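Side-chain contacts in glycosyl hydrolase (Rhizobium leguminosarum bv. trifolii, PDB 5NDX), which probably hydrolyses O-glycosidic bonds as a family 39 glycoside hydrolase, and is the bacterial orthologue of human α-L-iduronidase: residues Val84-Glu87 with Lys91-Phe94; Ala439-Arg444 with Ser562-Tyr567; Arg460-Pro465 with Ala477-Gln482. The protein carries 2 engineered substitutions. One frame throughout, in Å; residues are numbered along the deposited sequence.

Contact 1 (Val84-Glu87 with Lys91-Phe94); sequences VMIE and KPFF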
loop_
_atom_site.group_PDB
_atom_site.type_symbol
_atom_site.label_atom_id
_atom_site.label_comp_id
_atom_site.label_asym_id
_atom_site.label_seq_id
_atom_site.Cartn_x
_atom_site.Cartn_y
_atom_site.Cartn_z
ATOM N N VAL A 84 4.656 -2.440 -16.780
ATOM C CA VAL A 84 5.004 -3.149 -15.539
ATOM C C VAL A 84 3.949 -3.040 -14.466
ATOM O O VAL A 84 3.796 -3.981 -13.709
ATOM C CB VAL A 84 6.334 -2.767 -14.760
ATOM C CG1 VAL A 84 7.431 -3.624 -15.205
ATOM C CG2 VAL A 84 6.667 -1.314 -14.683
ATOM N N MET A 85 3.298 -1.889 -14.352
ATOM C CA MET A 85 2.185 -1.771 -13.418
ATOM C C MET A 85 1.053 -2.736 -13.774
ATOM O O MET A 85 0.676 -3.555 -12.947
ATOM C CB MET A 85 1.624 -0.370 -13.383
ATOM C CG MET A 85 2.599 0.702 -12.941
ATOM S SD MET A 85 1.570 2.150 -12.632
ATOM C CE MET A 85 2.881 3.311 -12.697
ATOM N N ILE A 86 0.569 -2.663 -15.011
ATOM C CA ILE A 86 -0.557 -3.493 -15.499
ATOM C C ILE A 86 -0.279 -4.996 -15.345
ATOM O O ILE A 86 -1.099 -5.741 -14.861
ATOM C CB ILE A 86 -0.942 -3.145 -16.959
ATOM C CG1 ILE A 86 -1.826 -1.888 -17.061
ATOM C CG2 ILE A 86 -1.834 -4.233 -17.592
ATOM C CD1 ILE A 86 -1.604 -0.759 -16.096
ATOM N N GLU A 87 0.912 -5.400 -15.697
ATOM C CA GLU A 87 1.358 -6.769 -15.555
ATOM C C GLU A 87 1.344 -7.269 -14.084
ATOM O O GLU A 87 1.141 -8.442 -13.843
ATOM C CB GLU A 87 2.769 -6.816 -16.138
ATOM C CG GLU A 87 3.406 -8.185 -16.168
ATOM C CD GLU A 87 4.922 -8.144 -16.363
ATOM O OE1 GLU A 87 5.521 -7.056 -16.601
ATOM O OE2 GLU A 87 5.518 -9.243 -16.264
ATOM N N LYS A 91 -2.805 -0.304 -10.875
ATOM C CA LYS A 91 -3.342 0.764 -11.682
ATOM C C LYS A 91 -2.678 2.060 -11.346
ATOM O O LYS A 91 -2.427 2.330 -10.194
ATOM C CB LYS A 91 -4.835 0.901 -11.406
ATOM C CG LYS A 91 -5.597 -0.395 -11.747
ATOM C CD LYS A 91 -6.999 -0.395 -11.250
ATOM C CE LYS A 91 -7.699 -1.749 -11.490
ATOM N NZ LYS A 91 -7.795 -1.959 -12.940
ATOM N N PRO A 92 -2.461 2.922 -12.346
ATOM C CA PRO A 92 -1.911 4.206 -11.984
ATOM C C PRO A 92 -2.938 5.178 -11.374
ATOM O O PRO A 92 -4.075 5.316 -11.852
ATOM C CB PRO A 92 -1.375 4.724 -13.316
ATOM C CG PRO A 92 -2.213 4.065 -14.318
ATOM C CD PRO A 92 -2.380 2.689 -13.799
ATOM N N PHE A 93 -2.504 5.842 -10.315
ATOM C CA PHE A 93 -3.134 7.055 -9.830
ATOM C C PHE A 93 -2.265 8.096 -10.535
ATOM O O PHE A 93 -1.184 8.434 -10.066
ATOM C CB PHE A 93 -3.076 7.105 -8.298
ATOM C CG PHE A 93 -3.778 8.266 -7.658
ATOM C CD1 PHE A 93 -4.532 9.183 -8.372
ATOM C CD2 PHE A 93 -3.655 8.448 -6.275
ATOM C CE1 PHE A 93 -5.144 10.258 -7.740
ATOM C CE2 PHE A 93 -4.256 9.524 -5.648
ATOM C CZ PHE A 93 -5.031 10.418 -6.374
ATOM N N PHE A 94 -2.729 8.480 -11.736
ATOM C CA PHE A 94 -1.911 9.055 -12.802
ATOM C C PHE A 94 -1.887 10.570 -12.635
ATOM O O PHE A 94 -2.868 11.247 -12.965
ATOM C CB PHE A 94 -2.528 8.691 -14.178
ATOM C CG PHE A 94 -1.589 8.830 -15.350
ATOM C CD1 PHE A 94 -0.976 10.037 -15.655
ATOM C CD2 PHE A 94 -1.347 7.756 -16.179
ATOM C CE1 PHE A 94 -0.106 10.138 -16.735
ATOM C CE2 PHE A 94 -0.479 7.862 -17.261
ATOM C CZ PHE A 94 0.127 9.054 -17.542
#
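M85, on the last turns of helix 76-87, lays its sulfur over the ring of P92, the second residue of strand 91-95. SD sits over one face of the pyrrolidine, nearly above its centre, touching P92 CB at 4.0 Å and P92 CA at 4.1 Å, while P92 CD is 4.2 Å from the same SD. The thioether reaches that far because CG stands beside the backbone N and opposite the carbonyl carbon (chi1 -61°), and the chain beyond it is extended; the two side chains meet at a slant. I86 adds a second touch, at the CD corner of the ring: its CD1 reaches across to 4.2 Å from P92 CD. K91 contributes main chain, with its carbonyl C 4.4 Å from M85 SD, while its CB points away from the helix and NZ is hydrogen-bonded to OG1 of T138.

The arrangement belongs to a beta-alpha-beta crossover of the TIM barrel. Helix 76-87 covers the outside of the neighbouring parallel strands 55-58 and 91-95, and M85 also rests on L56 and V58. On the strand, the ring of P92 lies against M85 and I86, while F93, next along, points away from the helix and touches the bound ligand.

Between the side chains the contact is apolar. A polarisable sulfur, the ethyl end of an isoleucine and a proline ring fit by shape and dispersion, with no directional bond between them; the strand's backbone groups are instead spent on its sheet neighbours, K91 pairing with K54 and L56, and F94 with Y140 and E142.

Contact 2 (Ala439-Arg444 with Ser562-Tyr567); sequences AICLLR and SPAIFY. Unlike the reference sequence in segment 439-444: I440 (reference Leu).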
loop_
_atom_site.group_PDB
_atom_site.type_symbol
_atom_site.label_atom_id
_atom_site.label_comp_id
_atom_site.label_asym_id
_atom_site.label_seq_id
_atom_site.Cartn_x
_atom_site.Cartn_y
_atom_site.Cartn_z
ATOM N N ALA A 439 -12.134 -21.925 11.724
ATOM C CA ALA A 439 -10.699 -21.847 12.006
ATOM C C ALA A 439 -10.365 -20.418 12.449
ATOM O O ALA A 439 -10.905 -19.427 11.903
ATOM C CB ALA A 439 -9.905 -22.217 10.778
ATOM N N ILE A 440 -9.528 -20.333 13.480
ATOM C CA ILE A 440 -9.061 -19.063 14.029
ATOM C C ILE A 440 -7.588 -18.904 13.650
ATOM O O ILE A 440 -6.785 -19.748 14.044
ATOM C CB ILE A 440 -9.225 -19.026 15.546
ATOM C CG1 ILE A 440 -10.687 -19.309 15.926
ATOM C CG2 ILE A 440 -8.784 -17.656 16.106
ATOM C CD1 ILE A 440 -10.874 -19.549 17.440
ATOM N N CYS A 441 -7.262 -17.855 12.875
ATOM C CA CYS A 441 -5.913 -17.519 12.453
ATOM C C CYS A 441 -5.558 -16.193 13.090
ATOM O O CYS A 441 -6.326 -15.240 12.970
ATOM C CB CYS A 441 -5.782 -17.354 10.914
ATOM S SG CYS A 441 -6.604 -18.705 10.026
ATOM N N LEU A 442 -4.421 -16.162 13.796
ATOM C CA LEU A 442 -3.955 -14.971 14.473
ATOM C C LEU A 442 -2.626 -14.543 13.875
ATOM O O LEU A 442 -1.650 -15.257 13.994
ATOM C CB LEU A 442 -3.786 -15.249 15.953
ATOM C CG LEU A 442 -4.990 -15.879 16.645
ATOM C CD1 LEU A 442 -4.577 -16.406 18.004
ATOM C CD2 LEU A 442 -6.164 -14.922 16.752
ATOM N N LEU A 443 -2.606 -13.407 13.205
ATOM C CA LEU A 443 -1.390 -12.854 12.627
ATOM C C LEU A 443 -0.937 -11.639 13.480
ATOM O O LEU A 443 -1.783 -10.864 13.938
ATOM C CB LEU A 443 -1.670 -12.387 11.220
ATOM C CG LEU A 443 -2.130 -13.449 10.251
ATOM C CD1 LEU A 443 -2.771 -12.810 9.047
ATOM C CD2 LEU A 443 -0.901 -14.232 9.813
ATOM N N ARG A 444 0.375 -11.475 13.640
ATOM C CA ARG A 444 0.939 -10.471 14.530
ATOM C C ARG A 444 2.171 -9.838 13.946
ATOM O O ARG A 444 3.076 -10.532 13.431
ATOM C CB ARG A 444 1.309 -11.123 15.873
ATOM C CG ARG A 444 2.059 -10.285 16.915
ATOM C CD ARG A 444 1.317 -9.059 17.351
ATOM N NE ARG A 444 0.102 -9.349 18.081
ATOM C CZ ARG A 444 0.048 -9.824 19.339
ATOM N NH1 ARG A 444 1.135 -10.113 20.033
ATOM N NH2 ARG A 444 -1.126 -10.019 19.905
ATOM N N SER A 562 -11.466 -16.504 -1.603
ATOM C CA SER A 562 -11.497 -17.088 -0.253
ATOM C C SER A 562 -10.548 -16.416 0.768
ATOM O O SER A 562 -9.428 -16.046 0.444
ATOM C CB SER A 562 -11.214 -18.565 -0.335
ATOM O OG SER A 562 -12.276 -19.180 -1.003
ATOM N N PRO A 563 -11.020 -16.215 2.008
ATOM C CA PRO A 563 -10.197 -15.630 3.074
ATOM C C PRO A 563 -9.279 -16.660 3.686
ATOM O O PRO A 563 -9.559 -17.846 3.597
ATOM C CB PRO A 563 -11.237 -15.203 4.120
ATOM C CG PRO A 563 -12.309 -16.221 3.967
ATOM C CD PRO A 563 -12.397 -16.454 2.466
ATOM N N ALA A 564 -8.223 -16.203 4.355
ATOM C CA ALA A 564 -7.352 -17.067 5.157
ATOM C C ALA A 564 -6.731 -18.224 4.343
ATOM O O ALA A 564 -6.694 -19.374 4.788
ATOM C CB ALA A 564 -8.092 -17.610 6.363
ATOM N N ILE A 565 -6.268 -17.879 3.141
ATOM C CA ILE A 565 -5.473 -18.754 2.294
ATOM C C ILE A 565 -3.991 -18.432 2.395
ATOM O O ILE A 565 -3.600 -17.264 2.293
ATOM C CB ILE A 565 -5.893 -18.632 0.822
ATOM C CG1 ILE A 565 -7.394 -18.917 0.676
ATOM C CG2 ILE A 565 -5.112 -19.629 -0.032
ATOM C CD1 ILE A 565 -7.872 -20.321 1.131
ATOM N N PHE A 566 -3.192 -19.472 2.595
ATOM C CA PHE A 566 -1.749 -19.400 2.699
ATOM C C PHE A 566 -1.069 -20.228 1.605
ATOM O O PHE A 566 -1.568 -21.294 1.246
ATOM C CB PHE A 566 -1.351 -19.983 4.057
ATOM C CG PHE A 566 -1.957 -19.244 5.198
ATOM C CD1 PHE A 566 -3.181 -19.603 5.697
ATOM C CD2 PHE A 566 -1.308 -18.135 5.726
ATOM C CE1 PHE A 566 -3.734 -18.913 6.754
ATOM C CE2 PHE A 566 -1.864 -17.450 6.792
ATOM C CZ PHE A 566 -3.082 -17.833 7.288
ATOM N N TYR A 567 0.065 -19.771 1.092
ATOM C CA TYR A 567 0.752 -20.457 -0.019
ATOM C C TYR A 567 2.065 -21.057 0.468
ATOM O O TYR A 567 2.754 -20.500 1.361
ATOM C CB TYR A 567 0.976 -19.517 -1.216
ATOM C CG TYR A 567 -0.295 -18.918 -1.713
ATOM C CD1 TYR A 567 -1.119 -19.599 -2.615
ATOM C CD2 TYR A 567 -0.757 -17.718 -1.206
ATOM C CE1 TYR A 567 -2.350 -19.052 -3.016
ATOM C CE2 TYR A 567 -1.973 -17.168 -1.605
ATOM C CZ TYR A 567 -2.773 -17.841 -2.535
ATOM O OH TYR A 567 -3.987 -17.269 -2.898
#
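A564 is the first residue of 562-567 to touch strand 439-444, its CB resting 4.1 Å from C441 SG. The backbone of A564 takes a left-handed helical conformation (phi 57°, psi 44°), a bend at which the methyl is directed at the strand. I565 turns from the contact and packs on A606. F566 faces back, and C441 SG meets its ring at the edge, near the ring plane, with CE1 the nearest atom at 4.4 Å. The thiol is thus shared by a methyl and a ring edge; SG reaches both because it stands opposite the carbonyl carbon of C441 (chi1 -46°). Farther round the same edge, F566 CE2 comes only to 4.5 Å from L443 CD2, a loose approach. Y567 points the other way, into its own sheet, and meets W556 edge-to-face.

Such packing joins two beta domains, the second consistent with the C-terminal fibronectin-like domain of human α-L-iduronidase. Strand 436-445 runs between 493-503 and 518-526 in the large mixed sheet. I498 of strand 493-503 and A609, from a loop following strand 601-607, also border C441, while P563 and A564 pack on V525 of strand 518-526. Strand 566-572 lies between 579-580 and 601-607 in the small antiparallel sheet.

Contact 3 (Arg460-Pro465 with Ala477-Gln482); sequences RDESNP and APTEAQ. With SO4 (sulfate ion), chain D.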
loop_
_atom_site.group_PDB
_atom_site.type_symbol
_atom_site.label_atom_id
_atom_site.label_comp_id
_atom_site.label_asym_id
_atom_site.label_seq_id
_atom_site.Cartn_x
_atom_site.Cartn_y
_atom_site.Cartn_z
ATOM N N ARG A 460 25.052 -11.710 13.933
ATOM C CA ARG A 460 26.483 -11.340 14.043
ATOM C C ARG A 460 27.041 -11.050 12.665
ATOM O O ARG A 460 26.803 -11.810 11.719
ATOM C CB ARG A 460 27.316 -12.409 14.747
ATOM C CG ARG A 460 28.792 -12.019 15.078
ATOM C CD ARG A 460 29.487 -13.129 15.886
ATOM N NE ARG A 460 29.400 -14.425 15.170
ATOM C CZ ARG A 460 28.532 -15.442 15.394
ATOM N NH1 ARG A 460 27.610 -15.410 16.365
ATOM N NH2 ARG A 460 28.591 -16.541 14.625
ATOM N N ASP A 461 27.716 -9.909 12.532
ATOM C CA ASP A 461 28.329 -9.532 11.274
ATOM C C ASP A 461 29.579 -10.371 11.170
ATOM O O ASP A 461 30.515 -10.234 11.982
ATOM C CB ASP A 461 28.652 -8.047 11.266
ATOM C CG ASP A 461 29.237 -7.583 9.978
ATOM O OD1 ASP A 461 29.643 -8.427 9.148
ATOM O OD2 ASP A 461 29.328 -6.339 9.830
ATOM N N GLU A 462 29.585 -11.269 10.204
ATOM C CA GLU A 462 30.691 -12.232 10.086
ATOM C C GLU A 462 31.956 -11.618 9.496
ATOM O O GLU A 462 33.017 -12.186 9.669
ATOM C CB GLU A 462 30.269 -13.486 9.314
ATOM C CG GLU A 462 29.422 -14.412 10.204
ATOM C CD GLU A 462 28.839 -15.593 9.436
ATOM O OE1 GLU A 462 29.379 -15.951 8.364
ATOM O OE2 GLU A 462 27.837 -16.152 9.899
ATOM N N SER A 463 31.837 -10.460 8.844
ATOM C CA SER A 463 32.999 -9.732 8.391
ATOM C C SER A 463 33.851 -9.173 9.556
ATOM O O SER A 463 34.913 -8.633 9.303
ATOM C CB SER A 463 32.610 -8.618 7.413
ATOM O OG SER A 463 31.898 -7.563 8.030
ATOM N N ASN A 464 33.402 -9.311 10.812
ATOM C CA ASN A 464 34.134 -8.856 11.981
ATOM C C ASN A 464 34.788 -7.497 11.818
ATOM O O ASN A 464 35.979 -7.359 12.005
ATOM C CB ASN A 464 35.159 -9.914 12.352
ATOM C CG ASN A 464 34.555 -11.030 13.162
ATOM O OD1 ASN A 464 33.473 -10.900 13.723
ATOM N ND2 ASN A 464 35.276 -12.116 13.281
ATOM N N PRO A 465 34.001 -6.473 11.476
ATOM C CA PRO A 465 34.588 -5.172 11.191
ATOM C C PRO A 465 35.237 -4.474 12.391
ATOM O O PRO A 465 35.916 -3.504 12.176
ATOM C CB PRO A 465 33.390 -4.346 10.696
ATOM C CG PRO A 465 32.208 -4.948 11.389
ATOM C CD PRO A 465 32.523 -6.423 11.480
ATOM N N ALA A 477 26.254 -6.719 4.702
ATOM C CA ALA A 477 26.160 -7.737 3.671
ATOM C C ALA A 477 25.896 -9.106 4.293
ATOM O O ALA A 477 26.806 -9.916 4.450
ATOM C CB ALA A 477 27.456 -7.744 2.842
ATOM N N PRO A 478 24.620 -9.400 4.611
ATOM C CA PRO A 478 24.354 -10.659 5.294
ATOM C C PRO A 478 24.778 -11.845 4.446
ATOM O O PRO A 478 24.791 -11.732 3.199
ATOM C CB PRO A 478 22.835 -10.645 5.436
ATOM C CG PRO A 478 22.488 -9.178 5.511
ATOM C CD PRO A 478 23.428 -8.543 4.554
ATOM N N THR A 479 25.053 -12.973 5.105
ATOM C CA THR A 479 25.326 -14.215 4.390
ATOM C C THR A 479 24.021 -14.747 3.818
ATOM O O THR A 479 22.922 -14.287 4.177
ATOM C CB THR A 479 25.915 -15.293 5.299
ATOM O OG1 THR A 479 24.963 -15.617 6.333
ATOM C CG2 THR A 479 27.283 -14.822 5.973
ATOM N N GLU A 480 24.127 -15.731 2.931
ATOM C CA GLU A 480 22.943 -16.388 2.421
ATOM C C GLU A 480 22.079 -16.911 3.563
ATOM O O GLU A 480 20.873 -16.671 3.567
ATOM C CB GLU A 480 23.290 -17.518 1.445
ATOM C CG GLU A 480 22.047 -18.224 0.937
ATOM C CD GLU A 480 22.308 -19.304 -0.146
ATOM O OE1 GLU A 480 23.475 -19.522 -0.529
ATOM O OE2 GLU A 480 21.318 -19.916 -0.615
ATOM N N ALA A 481 22.667 -17.630 4.505
ATOM C CA ALA A 481 21.899 -18.142 5.649
ATOM C C ALA A 481 21.209 -17.011 6.444
ATOM O O ALA A 481 20.100 -17.180 6.913
ATOM C CB ALA A 481 22.772 -18.973 6.589
ATOM N N GLN A 482 21.873 -15.874 6.579
ATOM C CA GLN A 482 21.294 -14.698 7.280
ATOM C C GLN A 482 20.097 -14.108 6.548
ATOM O O GLN A 482 19.057 -13.836 7.148
ATOM C CB GLN A 482 22.369 -13.650 7.536
ATOM C CG GLN A 482 23.262 -14.078 8.678
ATOM C CD GLN A 482 24.501 -13.212 8.860
ATOM O OE1 GLN A 482 24.956 -12.532 7.938
ATOM N NE2 GLN A 482 25.000 -13.173 10.096
HETATM S S SO4 D . 27.535 -16.881 1.929
HETATM O O1 SO4 D . 28.575 -16.773 2.989
HETATM O O2 SO4 D . 26.434 -17.724 2.431
HETATM O O3 SO4 D . 27.009 -15.540 1.546
HETATM O O4 SO4 D . 28.114 -17.533 0.724
HETATM O O HOH W 1 28.473 -7.735 6.655
HETATM O O HOH W 2 27.520 -11.553 8.417
HETATM O O HOH W 3 25.831 -16.998 8.366
#
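Q482, in the first turn of helix 480-489, carries its amide across to the backbone of R460. CB lies 3.5 Å from T479 OG1, with CG at 3.3 Å from the same atom. A chi1 of -76° swings CG away from the carbonyl carbon, and the extended chain delivers CD to the loop. OE1 turns back to accept from T479 N at 2.9 Å, and from water 2, which accepts from E462 N. NE2 goes the other way, donating to R460 O at 2.8 Å (N-H...O angle 144°), with that oxygen close to the amide plane. The amide's rotation is fixed from both ends.

The return bond, Q482 N to T479 OG1 (3.1 Å), completes a capping box. E462 crosses T479 at about a right angle: its OE1 lies 3.4 Å from T479 CG2, while OE2 accepts from water 3, which also bonds T479 OG1. The E462 carboxylate is turned 45° from the Q482 amide. D461 OD1 forms an Asx turn with S463 N, accepts from S463 OG on the same face, and is joined by water 1 to A477 N.

Beyond the cap, E480 N donates to two oxygens of a sulfate, probably from the crystallisation liquor, the nearer, O2, at 3.1 Å. An anion at the first backbone N-H of the helix, with the E462 carboxylate held nearby through water, is consistent with the positive end of the helix dipole; direct hydrogen bonding between loop and helix rests on the neutral amide, with water supplying much of the rest.

The three contacts run outward in space, from the catalytic barrel to the periphery, without touching. Contact 1 lies in the TIM barrel and is the one holding a pocket residue, F93, whose side chain leaves the strand away from the helix packing. Contacts 1 and 2 have centres 28 Å apart, with nearest atoms about 15 Å apart. Contact 3 is more remote: centres are 37 Å from contact 1 and 33 Å from contact 2, with nearest atoms about 25 Å and 17 Å apart. In sequence it is nested inside the loop that contact 2 closes. Contacts 2 and 3 are both remote from the ligand pocket, and are structural packing rather than parts of it.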